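Side-chain contact in HdaB,HdaA (Adhesin), HUS-associated diffuse adherence (Escherichia coli, PDB 5D55), which forms the minor subunit at the tip of the AAF/IV (Hda) pilus, a chaperone-usher fibre of enteroaggregative strains, and probably takes part in adhesion: residues 31-36 against 120-125. Residues are numbered along the deposited sequence; the frame is centred on the assembly and turned at random.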
ATOM      1  N   LYS B  31     -17.730   0.462  24.907  1.00 24.32           N
ATOM      2  CA  LYS B  31     -17.216   1.242  23.775  1.00 23.85           C
ATOM      3  C   LYS B  31     -16.788   2.634  24.217  1.00 24.04           C
ATOM      4  O   LYS B  31     -17.593   3.395  24.775  1.00 24.98           O
ATOM      5  CB  LYS B  31     -18.260   1.324  22.656  1.00 24.89           C
ATOM      6  CG  LYS B  31     -18.602  -0.018  22.017  1.00 27.21           C
ATOM      7  CD  LYS B  31     -19.933   0.059  21.274  1.00 29.34           C
ATOM      8  CE  LYS B  31     -20.145  -1.150  20.370  1.00 30.69           C
ATOM      9  NZ  LYS B  31     -21.467  -1.033  19.661  1.00 35.45           N
ATOM     10  N   LEU B  32     -15.525   2.958  23.968  1.00 21.47           N
ATOM     11  CA  LEU B  32     -14.944   4.242  24.360  1.00 22.41           C
ATOM     12  C   LEU B  32     -14.767   5.201  23.173  1.00 21.82           C
ATOM     13  O   LEU B  32     -14.623   6.417  23.368  1.00 21.50           O
ATOM     14  CB  LEU B  32     -13.586   4.044  25.025  1.00 22.52           C
ATOM     15  CG  LEU B  32     -13.476   3.147  26.262  1.00 24.53           C
ATOM     16  CD1 LEU B  32     -12.025   2.980  26.598  1.00 25.81           C
ATOM     17  CD2 LEU B  32     -14.242   3.716  27.448  1.00 24.64           C
ATOM     18  N   ALA B  33     -14.756   4.638  21.965  1.00 21.73           N
ATOM     19  CA  ALA B  33     -14.694   5.406  20.706  1.00 22.77           C
ATOM     20  C   ALA B  33     -15.223   4.588  19.531  1.00 22.18           C
ATOM     21  O   ALA B  33     -15.165   3.355  19.549  1.00 21.88           O
ATOM     22  CB  ALA B  33     -13.267   5.873  20.421  1.00 21.00           C
ATOM     23  N   THR B  34     -15.727   5.278  18.511  1.00 22.64           N
ATOM     24  CA  THR B  34     -16.274   4.637  17.310  1.00 22.57           C
ATOM     25  C   THR B  34     -15.425   5.014  16.115  1.00 23.19           C
ATOM     26  O   THR B  34     -15.201   6.200  15.846  1.00 22.97           O
ATOM     27  CB  THR B  34     -17.730   5.074  17.031  1.00 23.95           C
ATOM     28  OG1 THR B  34     -18.531   4.864  18.196  1.00 25.75           O
ATOM     29  CG2 THR B  34     -18.334   4.308  15.819  1.00 23.49           C
ATOM     30  N   GLY B  35     -14.942   3.999  15.407  1.00 22.65           N
ATOM     31  CA  GLY B  35     -14.056   4.215  14.286  1.00 21.89           C
ATOM     32  C   GLY B  35     -14.687   3.789  12.976  1.00 22.65           C
ATOM     33  O   GLY B  35     -15.660   3.049  12.952  1.00 22.50           O
ATOM     34  N   ARG B  36     -14.121   4.277  11.881  1.00 24.04           N
ATOM     35  CA  ARG B  36     -14.526   3.852  10.553  1.00 23.86           C
ATOM     36  C   ARG B  36     -13.317   3.888   9.645  1.00 24.61           C
ATOM     37  O   ARG B  36     -12.505   4.820   9.708  1.00 25.56           O
ATOM     38  CB  ARG B  36     -15.623   4.750  10.000  1.00 25.25           C
ATOM     39  CG  ARG B  36     -16.101   4.353   8.595  1.00 26.46           C
ATOM     40  CD  ARG B  36     -17.043   5.384   8.031  1.00 27.32           C
ATOM     41  NE  ARG B  36     -16.407   6.692   7.993  1.00 29.47           N
ATOM     42  CZ  ARG B  36     -17.054   7.851   8.059  1.00 31.14           C
ATOM     43  NH1 ARG B  36     -18.380   7.877   8.165  1.00 32.17           N
ATOM     44  NH2 ARG B  36     -16.367   8.984   8.012  1.00 31.84           N
ATOM     45  N   TYR B 120      -7.325  10.160  28.296  1.00 27.40           N
ATOM     46  CA  TYR B 120      -6.660   9.046  27.645  1.00 27.11           C
ATOM     47  C   TYR B 120      -6.715   9.229  26.132  1.00 27.09           C
ATOM     48  O   TYR B 120      -7.794   9.394  25.570  1.00 28.07           O
ATOM     49  CB  TYR B 120      -7.360   7.736  28.018  1.00 25.42           C
ATOM     50  CG  TYR B 120      -7.247   7.366  29.479  1.00 26.20           C
ATOM     51  CD1 TYR B 120      -6.229   6.518  29.917  1.00 26.01           C
ATOM     52  CD2 TYR B 120      -8.146   7.866  30.429  1.00 25.42           C
ATOM     53  CE1 TYR B 120      -6.108   6.158  31.264  1.00 26.60           C
ATOM     54  CE2 TYR B 120      -8.025   7.514  31.789  1.00 25.60           C
ATOM     55  CZ  TYR B 120      -6.997   6.655  32.190  1.00 26.20           C
ATOM     56  OH  TYR B 120      -6.858   6.283  33.519  1.00 26.20           O
ATOM     57  N   LEU B 121      -5.557   9.174  25.486  1.00 27.69           N
ATOM     58  CA  LEU B 121      -5.453   9.369  24.039  1.00 27.69           C
ATOM     59  C   LEU B 121      -5.366   8.040  23.270  1.00 27.71           C
ATOM     60  O   LEU B 121      -4.454   7.230  23.501  1.00 27.08           O
ATOM     61  CB  LEU B 121      -4.246  10.257  23.726  1.00 29.59           C
ATOM     62  CG  LEU B 121      -4.007  10.597  22.256  1.00 32.51           C
ATOM     63  CD1 LEU B 121      -4.879  11.766  21.820  1.00 33.27           C
ATOM     64  CD2 LEU B 121      -2.527  10.882  21.998  1.00 34.49           C
ATOM     65  N   PHE B 122      -6.332   7.807  22.383  1.00 26.53           N
ATOM     66  CA  PHE B 122      -6.319   6.616  21.534  1.00 24.88           C
ATOM     67  C   PHE B 122      -5.765   6.978  20.162  1.00 26.58           C
ATOM     68  O   PHE B 122      -6.230   7.947  19.547  1.00 26.69           O
ATOM     69  CB  PHE B 122      -7.723   6.041  21.321  1.00 23.44           C
ATOM     70  CG  PHE B 122      -8.548   5.882  22.571  1.00 23.21           C
ATOM     71  CD1 PHE B 122      -7.983   5.474  23.779  1.00 24.63           C
ATOM     72  CD2 PHE B 122      -9.916   6.072  22.506  1.00 23.31           C
ATOM     73  CE1 PHE B 122      -8.778   5.305  24.912  1.00 24.13           C
ATOM     74  CE2 PHE B 122     -10.717   5.910  23.624  1.00 24.04           C
ATOM     75  CZ  PHE B 122     -10.142   5.524  24.831  1.00 24.01           C
ATOM     76  N   SER B 123      -4.791   6.200  19.686  1.00 25.56           N
ATOM     77  CA  SER B 123      -4.241   6.333  18.336  1.00 25.81           C
ATOM     78  C   SER B 123      -4.432   5.015  17.619  1.00 25.25           C
ATOM     79  O   SER B 123      -4.052   3.960  18.149  1.00 24.84           O
ATOM     80  CB  SER B 123      -2.751   6.666  18.367  1.00 26.18           C
ATOM     81  OG  SER B 123      -2.172   6.565  17.074  1.00 27.91           O
ATOM     82  N   VAL B 124      -5.018   5.071  16.426  1.00 24.31           N
ATOM     83  CA  VAL B 124      -5.237   3.860  15.621  1.00 24.18           C
ATOM     84  C   VAL B 124      -4.762   4.095  14.194  1.00 24.52           C
ATOM     85  O   VAL B 124      -4.731   5.238  13.709  1.00 23.75           O
ATOM     86  CB  VAL B 124      -6.732   3.397  15.613  1.00 23.83           C
ATOM     87  CG1 VAL B 124      -7.194   3.025  17.029  1.00 22.76           C
ATOM     88  CG2 VAL B 124      -7.612   4.482  15.048  1.00 23.88           C
ATOM     89  N   SER B 125      -4.366   3.011  13.536  1.00 23.82           N
ATOM     90  CA  SER B 125      -3.959   3.072  12.144  1.00 24.42           C
ATOM     91  C   SER B 125      -4.694   1.971  11.399  1.00 24.03           C
ATOM     92  O   SER B 125      -5.194   1.019  12.013  1.00 22.14           O
ATOM     93  CB  SER B 125      -2.444   2.922  11.996  1.00 25.81           C
ATOM     94  OG  SER B 125      -1.787   4.028  12.567  1.00 27.37           O
TER
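Phe-122 reaches across from one sheet of an Ig-like sandwich and sets the CD2-CE2-CZ side of its ring against Leu-32 and Ala-33 of the other, both segments belonging to the HdaB part of the fused chain. Phe-122 CZ lies 3.6 Å from Leu-32 CD1, and Phe-122 CE2 lies 3.7 Å from Leu-32 CB; the two side chains cross at about a right angle. Ala-33 CB approaches the ring edge close to its plane, 4.0 Å from Phe-122 CD2. The same edge meets a backbone oxygen in plane, with Leu-32 O 3.9 Å from Phe-122 CE2. CB of Phe-122 points toward 31-36, and chi1 of -48° sets CG anti to the carbonyl carbon, beside the backbone N. That neighbouring Leu-32 and Ala-33 both point inward follows from a classic beta bulge: both are placed opposite Ile-107, and Leu-32 has a psi of -20°, far from extended. Leu-16 and Ile-76 also pack on Phe-122, while segment 120-125 pairs antiparallel with a strand of the second subunit; His-151 of that subunit, in its engineered HdaA fusion, touches Leu-32. All three touching residues are buried and their side-chain contacts apolar, implying that shape and water exclusion, rather than directed polar bonds, join the sheets here.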